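Local structure of putative periplasmic protein (Bacteroides eggerthii, 4HBR) at residues Ala67-Ala72 / Pro96-Gln101; Lys110-Phe115 / Tyr131-Ala136. The protein is of unknown function, probably periplasmic, with a fold described as beta-lactamase-like. All blocks are in the same frame, centred on the assembly; numbering follows the deposited sequence.

Interaction 1 (Ala67-Ala72 / Pro96-Gln101); sequences AAVFNA and PIVAIQ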
# COMPACT_ATOMS: atom_id res chain seq x y z
N ALA A 67 -12.35 -2.51 12.23
CA ALA A 67 -12.40 -2.10 13.65
C ALA A 67 -11.32 -2.81 14.50
O ALA A 67 -10.76 -2.18 15.40
CB ALA A 67 -13.79 -2.37 14.22
N ALA A 68 -11.00 -4.09 14.19
CA ALA A 68 -9.96 -4.83 14.91
C ALA A 68 -8.59 -4.16 14.77
O ALA A 68 -7.84 -4.12 15.73
CB ALA A 68 -9.91 -6.27 14.44
N VAL A 69 -8.29 -3.57 13.59
CA VAL A 69 -7.03 -2.86 13.30
C VAL A 69 -7.04 -1.51 14.04
O VAL A 69 -6.05 -1.16 14.69
CB VAL A 69 -6.79 -2.69 11.77
CG1 VAL A 69 -5.60 -1.79 11.46
CG2 VAL A 69 -6.65 -4.04 11.09
N PHE A 70 -8.17 -0.78 13.96
CA PHE A 70 -8.37 0.50 14.61
C PHE A 70 -8.13 0.38 16.11
O PHE A 70 -7.41 1.20 16.67
CB PHE A 70 -9.79 1.02 14.35
CG PHE A 70 -10.06 2.38 14.95
CD1 PHE A 70 -10.45 2.50 16.28
CD2 PHE A 70 -9.97 3.53 14.17
CE1 PHE A 70 -10.69 3.76 16.85
CE2 PHE A 70 -10.26 4.79 14.72
CZ PHE A 70 -10.60 4.90 16.06
N ASN A 71 -8.73 -0.64 16.76
CA ASN A 71 -8.61 -0.89 18.19
C ASN A 71 -7.18 -1.32 18.56
O ASN A 71 -6.70 -0.88 19.61
CB ASN A 71 -9.61 -1.95 18.63
CG ASN A 71 -11.06 -1.55 18.47
OD1 ASN A 71 -11.41 -0.37 18.42
ND2 ASN A 71 -11.94 -2.53 18.41
N ALA A 72 -6.51 -2.15 17.73
CA ALA A 72 -5.12 -2.57 17.99
C ALA A 72 -4.20 -1.36 17.90
O ALA A 72 -3.37 -1.16 18.79
CB ALA A 72 -4.67 -3.67 17.03
N PRO A 96 -5.50 -9.83 2.72
CA PRO A 96 -5.11 -8.41 2.67
C PRO A 96 -4.39 -7.96 3.95
O PRO A 96 -4.47 -8.60 5.02
CB PRO A 96 -6.44 -7.67 2.48
CG PRO A 96 -7.47 -8.59 2.99
CD PRO A 96 -6.97 -9.99 2.83
N ILE A 97 -3.65 -6.84 3.82
CA ILE A 97 -2.86 -6.27 4.92
C ILE A 97 -3.22 -4.78 5.08
O ILE A 97 -3.41 -4.08 4.09
CB ILE A 97 -1.33 -6.48 4.65
CG1 ILE A 97 -0.95 -7.99 4.63
CG2 ILE A 97 -0.42 -5.66 5.60
CD1 ILE A 97 0.53 -8.26 4.25
N VAL A 98 -3.27 -4.29 6.33
CA VAL A 98 -3.40 -2.86 6.58
C VAL A 98 -1.99 -2.35 6.96
O VAL A 98 -1.45 -2.80 7.96
CB VAL A 98 -4.46 -2.47 7.66
CG1 VAL A 98 -4.62 -0.95 7.72
CG2 VAL A 98 -5.82 -3.15 7.41
N ALA A 99 -1.41 -1.43 6.17
CA ALA A 99 -0.10 -0.82 6.48
C ALA A 99 -0.35 0.61 6.99
O ALA A 99 -1.00 1.40 6.29
CB ALA A 99 0.80 -0.80 5.25
N ILE A 100 0.09 0.91 8.22
CA ILE A 100 -0.08 2.23 8.84
C ILE A 100 1.30 2.85 9.04
O ILE A 100 2.19 2.20 9.61
CB ILE A 100 -0.90 2.16 10.18
CG1 ILE A 100 -2.33 1.58 9.94
CG2 ILE A 100 -0.98 3.57 10.85
CD1 ILE A 100 -3.09 1.22 11.16
N GLN A 101 1.48 4.09 8.54
CA GLN A 101 2.71 4.86 8.71
C GLN A 101 2.41 5.94 9.71
O GLN A 101 1.47 6.72 9.53
CB GLN A 101 3.23 5.42 7.38
CG GLN A 101 3.60 4.34 6.35
CD GLN A 101 4.09 4.92 5.05
OE1 GLN A 101 3.86 6.07 4.72
NE2 GLN A 101 4.77 4.12 4.27
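Val69 projects from helix 67-75 onto strand 97-104 and overlaps two side chains on one face of it, Val98 and Ile100. Its two methyls divide the work. CG2 meets CG2 of Val98 at 3.9 Å, the two valines meeting end-on. CG1 lies between the strand residues, 4.0 Å from CG1 of Val98 and 3.9 Å from CD1 of Ile100. The first torsion of Val69, with CG1 anti to its own backbone N (chi1 172°), puts CG1 toward Ile100 and Val98 and CG2 toward Val98 CG2. Ile100 takes part through the far end of its chain alone: the extended second torsion (chi2 168°) carries CD1 outward from the strand, and the isoleucine runs alongside Val69, pointing the other way. The closest pair of CA atoms, those of Val69 and Val98, is 7.6 Å apart, a spacing bridged by branched aliphatic groups. Ala99, between the two strand residues, points its CB away, toward the other face of the sheet. Phe115 of the adjoining strand 109-115 extends the same apolar patch, touching Val69, Ala72 and Ile100, while Trp88 packs on Val98. All three touching residues are buried, yet just 109 Å² is covered in total, and no hydrogen bond crosses. The chemistry of this contact therefore implies nondirectional van der Waals packing of methyl groups, probably one part of a wider apolar interface that includes Phe115.

Interaction 2 (Lys110-Phe115 / Tyr131-Ala136); sequences KYQILF and YNTLGA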
# COMPACT_ATOMS: atom_id res chain seq x y z
N LYS A 110 9.89 7.77 12.57
CA LYS A 110 8.74 7.38 11.76
C LYS A 110 8.67 5.85 11.74
O LYS A 110 9.69 5.17 11.62
CB LYS A 110 8.81 7.97 10.34
CG LYS A 110 7.47 7.89 9.61
CD LYS A 110 7.35 8.79 8.39
CE LYS A 110 6.15 8.37 7.55
NZ LYS A 110 5.73 9.40 6.57
N TYR A 111 7.45 5.31 11.90
CA TYR A 111 7.24 3.87 11.97
C TYR A 111 6.22 3.40 10.96
O TYR A 111 5.34 4.16 10.56
CB TYR A 111 6.80 3.44 13.38
CG TYR A 111 7.83 3.77 14.45
CD1 TYR A 111 7.82 5.00 15.10
CD2 TYR A 111 8.80 2.84 14.81
CE1 TYR A 111 8.75 5.30 16.09
CE2 TYR A 111 9.75 3.13 15.80
CZ TYR A 111 9.73 4.38 16.42
OH TYR A 111 10.65 4.69 17.39
N GLN A 112 6.33 2.13 10.57
CA GLN A 112 5.40 1.45 9.68
C GLN A 112 4.98 0.14 10.35
O GLN A 112 5.84 -0.67 10.73
CB GLN A 112 6.03 1.19 8.30
CG GLN A 112 5.09 0.51 7.32
CD GLN A 112 5.67 0.52 5.95
OE1 GLN A 112 5.66 1.54 5.26
NE2 GLN A 112 6.22 -0.63 5.53
N ILE A 113 3.67 -0.01 10.57
CA ILE A 113 3.13 -1.21 11.21
C ILE A 113 2.23 -1.89 10.21
O ILE A 113 1.34 -1.24 9.63
CB ILE A 113 2.41 -0.93 12.56
CG1 ILE A 113 3.21 0.03 13.48
CG2 ILE A 113 2.12 -2.22 13.31
CD1 ILE A 113 2.58 1.31 13.60
N LEU A 114 2.48 -3.20 10.00
CA LEU A 114 1.66 -4.06 9.12
C LEU A 114 0.75 -4.91 9.97
O LEU A 114 1.21 -5.60 10.88
CB LEU A 114 2.53 -4.94 8.21
CG LEU A 114 3.65 -4.28 7.41
CD1 LEU A 114 4.33 -5.32 6.52
CD2 LEU A 114 3.11 -3.12 6.52
N PHE A 115 -0.54 -4.85 9.69
CA PHE A 115 -1.56 -5.58 10.43
C PHE A 115 -2.35 -6.53 9.57
O PHE A 115 -2.67 -6.21 8.42
CB PHE A 115 -2.57 -4.57 11.04
CG PHE A 115 -2.11 -3.67 12.17
CD1 PHE A 115 -2.14 -4.12 13.49
CD2 PHE A 115 -1.72 -2.36 11.93
CE1 PHE A 115 -1.79 -3.27 14.55
CE2 PHE A 115 -1.37 -1.50 12.99
CZ PHE A 115 -1.41 -1.97 14.29
N TYR A 131 13.18 4.86 2.28
CA TYR A 131 12.30 5.18 1.13
C TYR A 131 11.64 3.90 0.61
O TYR A 131 12.01 2.81 1.02
CB TYR A 131 13.04 5.93 -0.01
CG TYR A 131 14.33 6.60 0.38
CD1 TYR A 131 14.35 7.63 1.32
CD2 TYR A 131 15.53 6.27 -0.24
CE1 TYR A 131 15.54 8.24 1.70
CE2 TYR A 131 16.72 6.91 0.10
CZ TYR A 131 16.72 7.89 1.08
OH TYR A 131 17.88 8.54 1.45
N ASN A 132 10.65 4.06 -0.27
CA ASN A 132 9.86 2.97 -0.89
C ASN A 132 9.59 1.83 0.10
O ASN A 132 9.94 0.67 -0.16
CB ASN A 132 10.56 2.45 -2.17
CG ASN A 132 9.66 1.62 -3.07
OD1 ASN A 132 8.43 1.81 -3.13
ND2 ASN A 132 10.26 0.68 -3.78
N THR A 133 9.00 2.17 1.26
CA THR A 133 8.78 1.24 2.36
C THR A 133 7.53 0.34 2.11
O THR A 133 7.32 -0.63 2.84
CB THR A 133 8.74 2.00 3.71
OG1 THR A 133 7.60 2.84 3.75
CG2 THR A 133 9.99 2.86 3.94
N LEU A 134 6.76 0.61 1.06
CA LEU A 134 5.58 -0.18 0.71
C LEU A 134 5.72 -0.90 -0.64
O LEU A 134 4.72 -1.39 -1.16
CB LEU A 134 4.33 0.72 0.69
CG LEU A 134 3.80 1.18 2.05
CD1 LEU A 134 2.64 2.16 1.88
CD2 LEU A 134 3.45 -0.01 2.94
N GLY A 135 6.93 -0.97 -1.19
CA GLY A 135 7.19 -1.57 -2.49
C GLY A 135 7.30 -3.08 -2.47
O GLY A 135 7.07 -3.71 -1.44
N ALA A 136 7.68 -3.65 -3.63
CA ALA A 136 7.86 -5.09 -3.85
C ALA A 136 8.79 -5.73 -2.79
O ALA A 136 8.50 -6.83 -2.35
CB ALA A 136 8.42 -5.34 -5.25
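Gln112 reaches out of strand 109-115 and grips Thr133 with both ends of its amide. Thr133 OG1 donates to Gln112 OE1 at 2.8 Å, and Gln112 NE2 donates to Thr133 O at 2.9 Å, so one residue's hydroxyl and carbonyl are held by a pair of hydrogen bonds from one amide. The second bond is nearly straight (N-H...O 174°) and its acceptor lies in the plane of the Gln112 amide, although the nitrogen approaches from above the plane of the Thr133 carbonyl. An extended glutamine chain, CG anti to the backbone N (chi1 -178°), spans the 8.1 Å from Gln112 CA to Thr133 CA. Both bonds hold the amide against rotation. Because a carbonyl oxygen can only accept, the partner of Thr133 O must be the NH2 end, which leaves OE1 to take the hydroxyl. Gln101 NE2 is a further partner of OE1, and Thr138 OG1 also bonds to Thr133 O, so each of these oxygens has two partners. Leu134 supplies the apolar side, its CD2 resting 3.6 Å from Gln112 OE1. Thr133 and Leu134 are the corner residues of a type I turn from Asn132 to Gly135; Leu134 O is bonded by Gln56 NE2, and Ala136 N by Asp27 OD2. Gly135 stands at the N-cap of helix 136-139. The motif is a beta turn leading directly into a short C-terminal helix, fastened to an antiparallel sheet by a bidentate glutamine side chain.

Centred 13 Å apart, the two contacts share one eight-stranded antiparallel sheet through adjacent strands, 97-104 and 109-115. Along the chain they run in series: the first contact is complete by residue 101, before the second begins at 110. Probable backbone hydrogen bonds join them directly, from Phe115 N to Val98 O and from Ile113 N to Ile100 O, both 2.8 Å. Val98 and Ile100 turn to helix 67-75, whereas Ala99 packs against Leu114 and Leu134 on the other face. The strand pair is thus packed on one face by a helix in apolar contact, and on the other by the segment 131-136, joined to strand 109-115 by the two Gln112 hydrogen bonds, with apolar packing beside them.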